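Local coordinates for enoyl-[acyl-carrier-protein] reductase [FMN] (PDB 5GVJ) that probably reduces enoyl-acyl-carrier-protein substrates with NADH as an FMN-dependent flavoenzyme, the last step of fatty-acid chain elongation, at residues Gly112-Pro117 with Gly132-Ile137; Asn164-Ala169 with Gly186-Gln191. The protein carries 1 engineered substitution. All coordinates share one frame; numbering follows the deposited sequence.

Contact 1: residues Gly112-Pro117 with Gly132-Ile137; sequences GTKVIP and GADAVI
Asp134 grips Val115 through both its backbone N and its O: carboxylate atom OD2 accepts the backbone N-H of Val115 (OD2 to N 2.9 Å), while Asp134 N donates to Val115 O at 3.0 Å. A side chain thus stands in for a main-chain carbonyl where the incoming segment has not yet become a strand. The N-H comes to OD2 on its anti side, 18° out of the carboxylate plane, along a nearly straight bond of 167°. With CG beside its own backbone N (chi1 -64°), the carboxylate lies over the start of strand 114-119. Lys114 crosses it at about a right angle, touching through its aliphatic part (CD to Asp134 CG 3.9 Å); its chain bends at chi2 and chi4 and carries NZ to 6.0 Å from Asp134 OD1, too far for a salt bridge.

These segments open two neighbouring parallel strands of the TIM barrel, joined by helix 122-130 in a beta-alpha-beta unit. The helix ends in a Schellman motif at Gly132, and a second one at Gly112 closes helix 102-110 just before the first strand.

Further along, Pro117, lacking an N-H, turns its ring to Ala133, CD meeting CB at 3.6 Å. Its carbonyl takes the N-H of Ile137 at 3.0 Å (N to O). Ala135 O lies over Ile116, whose CA-H points to it with CA and O 3.4 Å apart. The two isoleucines cross at about a right angle, and the branch methyl CG2 of Ile116 presses on CG1 of Ile137 at 3.6 Å. Leu11 of helix 6-11 also packs on Ile116, whereas Leu108 of helix 102-110 packs on Val115.

Contact 2: residues Asn164-Ala169 with Gly186-Gln191; sequences NIPVIA and GAEAVQ
Strands 167-169 and 189-191 run parallel with a twist of 43°, their axes 4.5 Å apart at closest approach. Three backbone bonds join the two segments: Val167 O takes the N-H of Glu188 (O to N 2.9 Å), Ala169 N donates to Ala189 O, and Ala169 O accepts from Gln191 N at 2.8 Å. Bonded through both N and O to the residues either side of Val190, Ala169 makes a regular parallel bridge with it.

Ala169 CB meets Ala187 CB at 3.8 Å, and Ile168, on the other face, sets both CG1 and CG2 against the methyl of Ala189, each 4.0 Å from its CB. Glu188 extends beyond CG and brings OE2 alongside Pro166, 4.0 Å from CB. A water bridges the opening end of the pair: it accepts from Val167 N and donates to Gly186 O and to Glu188 OE2. The same OE2 forms a salt bridge with Arg6, so water and guanidinium together hold the carboxylate. Gln191, an FMN-binding residue, has CG anti to its backbone N (chi1 178°) and reaches out extended, NE2 bonding to Met19 O.

Helix 176-185, the crossover between these strands of the barrel, packs through Ala182 on Ala169, Ala187 and Val190. Val156 of helix 152-162 joins it over Ala169 and Ala187. Val7 of helix 6-11 lies against Ala189 and Pro166, and strand 136-139 flanks strand 167-170 on the side away from strand 189-191.

Contacts 1 and 2 belong to two beta-alpha-beta units of one barrel, joined by the crossover through helix 152-162; their centres are 11 Å apart, and they share a seam between neighbouring strands 136-139 and 167-170. Val136 of contact 1 probably bonds there in both directions: its O to Ile168 N at 2.7 Å and its N to Pro166 O at 3.1 Å. Ile168 also packs on Ile116 and Ile137, bringing the apolar side chains of the two contacts together. Toward the FMN site, Ile137 and Gln191 come within about 3 Å between side chains, and both lie about 5 Å from the side chain of Glu139. FMN is not bound to this chain in the model.

Contact 1: residues Gly112-Pro117 with Gly132-Ile137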
loop_
_atom_site.group_PDB
_atom_site.type_symbol
_atom_site.label_atom_id
_atom_site.label_comp_id
_atom_site.label_asym_id
_atom_site.label_seq_id
_atom_site.Cartn_x
_atom_site.Cartn_y
_atom_site.Cartn_z
ATOM N N GLY A 112 33.705 -6.390 1.239
ATOM C CA GLY A 112 32.900 -7.505 0.763
ATOM C C GLY A 112 31.505 -7.618 1.343
ATOM O O GLY A 112 30.816 -8.610 1.072
ATOM N N THR A 113 31.072 -6.649 2.139
ATOM C CA THR A 113 29.733 -6.672 2.705
ATOM C C THR A 113 28.730 -6.135 1.686
ATOM O O THR A 113 29.019 -5.177 0.963
ATOM C CB THR A 113 29.712 -5.836 3.985
ATOM O OG1 THR A 113 30.531 -6.471 4.974
ATOM C CG2 THR A 113 28.302 -5.684 4.531
ATOM N N LYS A 114 27.557 -6.772 1.597
ATOM C CA LYS A 114 26.458 -6.232 0.793
ATOM C C LYS A 114 25.689 -5.225 1.637
ATOM O O LYS A 114 25.313 -5.522 2.776
ATOM C CB LYS A 114 25.522 -7.333 0.298
ATOM C CG LYS A 114 26.215 -8.462 -0.469
ATOM C CD LYS A 114 26.875 -7.938 -1.736
ATOM C CE LYS A 114 27.285 -9.086 -2.652
ATOM N NZ LYS A 114 28.064 -10.122 -1.927
ATOM N N VAL A 115 25.460 -4.034 1.082
ATOM C CA VAL A 115 24.894 -2.916 1.831
ATOM C C VAL A 115 23.505 -2.620 1.282
ATOM O O VAL A 115 23.347 -2.379 0.079
ATOM C CB VAL A 115 25.803 -1.682 1.755
ATOM C CG1 VAL A 115 25.209 -0.540 2.549
ATOM C CG2 VAL A 115 27.210 -2.041 2.278
ATOM N N ILE A 116 22.501 -2.646 2.160
ATOM C CA ILE A 116 21.109 -2.471 1.743
ATOM C C ILE A 116 20.435 -1.440 2.643
ATOM O O ILE A 116 19.844 -1.816 3.663
ATOM C CB ILE A 116 20.341 -3.806 1.778
ATOM C CG1 ILE A 116 21.080 -4.869 0.964
ATOM C CG2 ILE A 116 18.927 -3.626 1.186
ATOM C CD1 ILE A 116 20.403 -6.237 0.969
ATOM N N PRO A 117 20.484 -0.148 2.303
ATOM C CA PRO A 117 19.788 0.862 3.110
ATOM C C PRO A 117 18.278 0.701 3.007
ATOM O O PRO A 117 17.751 0.288 1.976
ATOM C CB PRO A 117 20.232 2.196 2.481
ATOM C CG PRO A 117 21.427 1.874 1.633
ATOM C CD PRO A 117 21.203 0.452 1.171
ATOM N N GLY A 132 26.714 3.607 -3.991
ATOM C CA GLY A 132 27.206 2.249 -4.067
ATOM C C GLY A 132 26.351 1.172 -3.411
ATOM O O GLY A 132 26.807 0.031 -3.300
ATOM N N ALA A 133 25.130 1.479 -2.992
ATOM C CA ALA A 133 24.305 0.450 -2.372
ATOM C C ALA A 133 24.109 -0.729 -3.320
ATOM O O ALA A 133 23.977 -0.559 -4.538
ATOM C CB ALA A 133 22.958 1.031 -1.943
ATOM N N ASP A 134 24.098 -1.937 -2.752
ATOM C CA ASP A 134 23.882 -3.144 -3.545
ATOM C C ASP A 134 22.411 -3.387 -3.819
ATOM O O ASP A 134 22.072 -4.003 -4.830
ATOM C CB ASP A 134 24.475 -4.364 -2.836
ATOM C CG ASP A 134 25.983 -4.267 -2.701
ATOM O OD1 ASP A 134 26.677 -4.543 -3.704
ATOM O OD2 ASP A 134 26.469 -3.888 -1.619
ATOM N N ALA A 135 21.540 -2.933 -2.926
ATOM C CA ALA A 135 20.098 -3.055 -3.088
ATOM C C ALA A 135 19.487 -2.060 -2.119
ATOM O O ALA A 135 20.194 -1.456 -1.316
ATOM C CB ALA A 135 19.611 -4.486 -2.808
ATOM N N VAL A 136 18.170 -1.882 -2.199
ATOM C CA VAL A 136 17.483 -0.993 -1.270
ATOM C C VAL A 136 16.207 -1.656 -0.804
ATOM O O VAL A 136 15.555 -2.388 -1.557
ATOM C CB VAL A 136 17.167 0.394 -1.874
ATOM C CG1 VAL A 136 18.442 1.099 -2.250
ATOM C CG2 VAL A 136 16.239 0.256 -3.067
ATOM N N ILE A 137 15.872 -1.411 0.451
ATOM C CA ILE A 137 14.596 -1.801 1.018
ATOM C C ILE A 137 13.700 -0.577 0.938
ATOM O O ILE A 137 14.036 0.487 1.475
ATOM C CB ILE A 137 14.750 -2.297 2.465
ATOM C CG1 ILE A 137 15.567 -3.602 2.513
ATOM C CG2 ILE A 137 13.373 -2.535 3.094
ATOM C CD1 ILE A 137 16.269 -3.850 3.849
#

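Contact 2: residues Asn164-Ala169 with Gly186-Gln191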
loop_
_atom_site.group_PDB
_atom_site.type_symbol
_atom_site.label_atom_id
_atom_site.label_comp_id
_atom_site.label_asym_id
_atom_site.label_seq_id
_atom_site.Cartn_x
_atom_site.Cartn_y
_atom_site.Cartn_z
ATOM N N ASN A 164 18.449 0.917 -10.838
ATOM C CA ASN A 164 18.721 -0.361 -11.478
ATOM C C ASN A 164 19.077 -1.469 -10.491
ATOM O O ASN A 164 18.976 -2.646 -10.854
ATOM C CB ASN A 164 19.846 -0.217 -12.512
ATOM C CG ASN A 164 19.359 0.362 -13.823
ATOM O OD1 ASN A 164 18.329 -0.053 -14.346
ATOM N ND2 ASN A 164 20.096 1.331 -14.360
ATOM N N ILE A 165 19.489 -1.133 -9.269
ATOM C CA ILE A 165 19.817 -2.146 -8.260
ATOM C C ILE A 165 18.514 -2.785 -7.791
ATOM O O ILE A 165 17.450 -2.172 -7.948
ATOM C CB ILE A 165 20.593 -1.549 -7.075
ATOM C CG1 ILE A 165 19.827 -0.379 -6.453
ATOM C CG2 ILE A 165 21.981 -1.098 -7.510
ATOM C CD1 ILE A 165 20.406 0.098 -5.133
ATOM N N PRO A 166 18.542 -3.992 -7.223
ATOM C CA PRO A 166 17.292 -4.628 -6.786
ATOM C C PRO A 166 16.634 -3.865 -5.651
ATOM O O PRO A 166 17.301 -3.269 -4.803
ATOM C CB PRO A 166 17.740 -6.017 -6.317
ATOM C CG PRO A 166 19.015 -6.266 -7.050
ATOM C CD PRO A 166 19.687 -4.912 -7.124
ATOM N N VAL A 167 15.300 -3.917 -5.639
ATOM C CA VAL A 167 14.483 -3.302 -4.603
ATOM C C VAL A 167 13.838 -4.408 -3.779
ATOM O O VAL A 167 13.346 -5.403 -4.330
ATOM C CB VAL A 167 13.413 -2.374 -5.217
ATOM C CG1 VAL A 167 12.456 -1.866 -4.140
ATOM C CG2 VAL A 167 14.094 -1.191 -5.923
ATOM N N ILE A 168 13.849 -4.240 -2.461
ATOM C CA ILE A 168 13.195 -5.156 -1.539
ATOM C C ILE A 168 12.028 -4.408 -0.911
ATOM O O ILE A 168 12.202 -3.291 -0.405
ATOM C CB ILE A 168 14.182 -5.675 -0.477
ATOM C CG1 ILE A 168 15.385 -6.327 -1.170
ATOM C CG2 ILE A 168 13.503 -6.658 0.463
ATOM C CD1 ILE A 168 16.509 -6.743 -0.224
ATOM N N ALA A 169 10.836 -4.995 -0.982
ATOM C CA ALA A 169 9.631 -4.350 -0.472
ATOM C C ALA A 169 9.437 -4.713 0.994
ATOM O O ALA A 169 9.572 -5.880 1.362
ATOM C CB ALA A 169 8.409 -4.781 -1.276
ATOM N N GLY A 186 7.527 -4.323 -8.848
ATOM C CA GLY A 186 8.928 -4.210 -9.225
ATOM C C GLY A 186 9.927 -4.740 -8.207
ATOM O O GLY A 186 11.135 -4.725 -8.491
ATOM N N ALA A 187 9.500 -5.177 -7.022
ATOM C CA ALA A 187 10.444 -5.722 -6.056
ATOM C C ALA A 187 10.944 -7.090 -6.503
ATOM O O ALA A 187 10.283 -7.801 -7.259
ATOM C CB ALA A 187 9.801 -5.836 -4.674
ATOM N N GLU A 188 12.130 -7.466 -6.006
ATOM C CA GLU A 188 12.675 -8.799 -6.228
ATOM C C GLU A 188 12.931 -9.548 -4.923
ATOM O O GLU A 188 13.538 -10.623 -4.945
ATOM C CB GLU A 188 13.942 -8.698 -7.082
ATOM C CG GLU A 188 13.592 -8.020 -8.403
ATOM C CD GLU A 188 14.780 -7.765 -9.296
ATOM O OE1 GLU A 188 15.237 -8.725 -9.937
ATOM O OE2 GLU A 188 15.235 -6.609 -9.369
ATOM N N ALA A 189 12.485 -9.003 -3.795
ATOM C CA ALA A 189 12.416 -9.742 -2.539
ATOM C C ALA A 189 11.449 -8.997 -1.630
ATOM O O ALA A 189 10.969 -7.909 -1.963
ATOM C CB ALA A 189 13.801 -9.905 -1.887
ATOM N N VAL A 190 11.134 -9.604 -0.485
ATOM C CA VAL A 190 10.243 -8.965 0.475
ATOM C C VAL A 190 10.825 -9.115 1.870
ATOM O O VAL A 190 11.503 -10.096 2.179
ATOM C CB VAL A 190 8.806 -9.541 0.425
ATOM C CG1 VAL A 190 8.123 -9.163 -0.901
ATOM C CG2 VAL A 190 8.814 -11.054 0.614
ATOM N N GLN A 191 10.546 -8.129 2.712
ATOM C CA GLN A 191 10.910 -8.160 4.119
ATOM C C GLN A 191 9.616 -8.145 4.922
ATOM O O GLN A 191 8.724 -7.339 4.639
ATOM C CB GLN A 191 11.812 -6.974 4.473
ATOM C CG GLN A 191 12.203 -6.919 5.930
ATOM C CD GLN A 191 13.139 -5.768 6.202
ATOM O OE1 GLN A 191 12.886 -4.643 5.763
ATOM N NE2 GLN A 191 14.246 -6.047 6.896
HETATM O O HOH W 1 13.942 -4.870 -8.131
#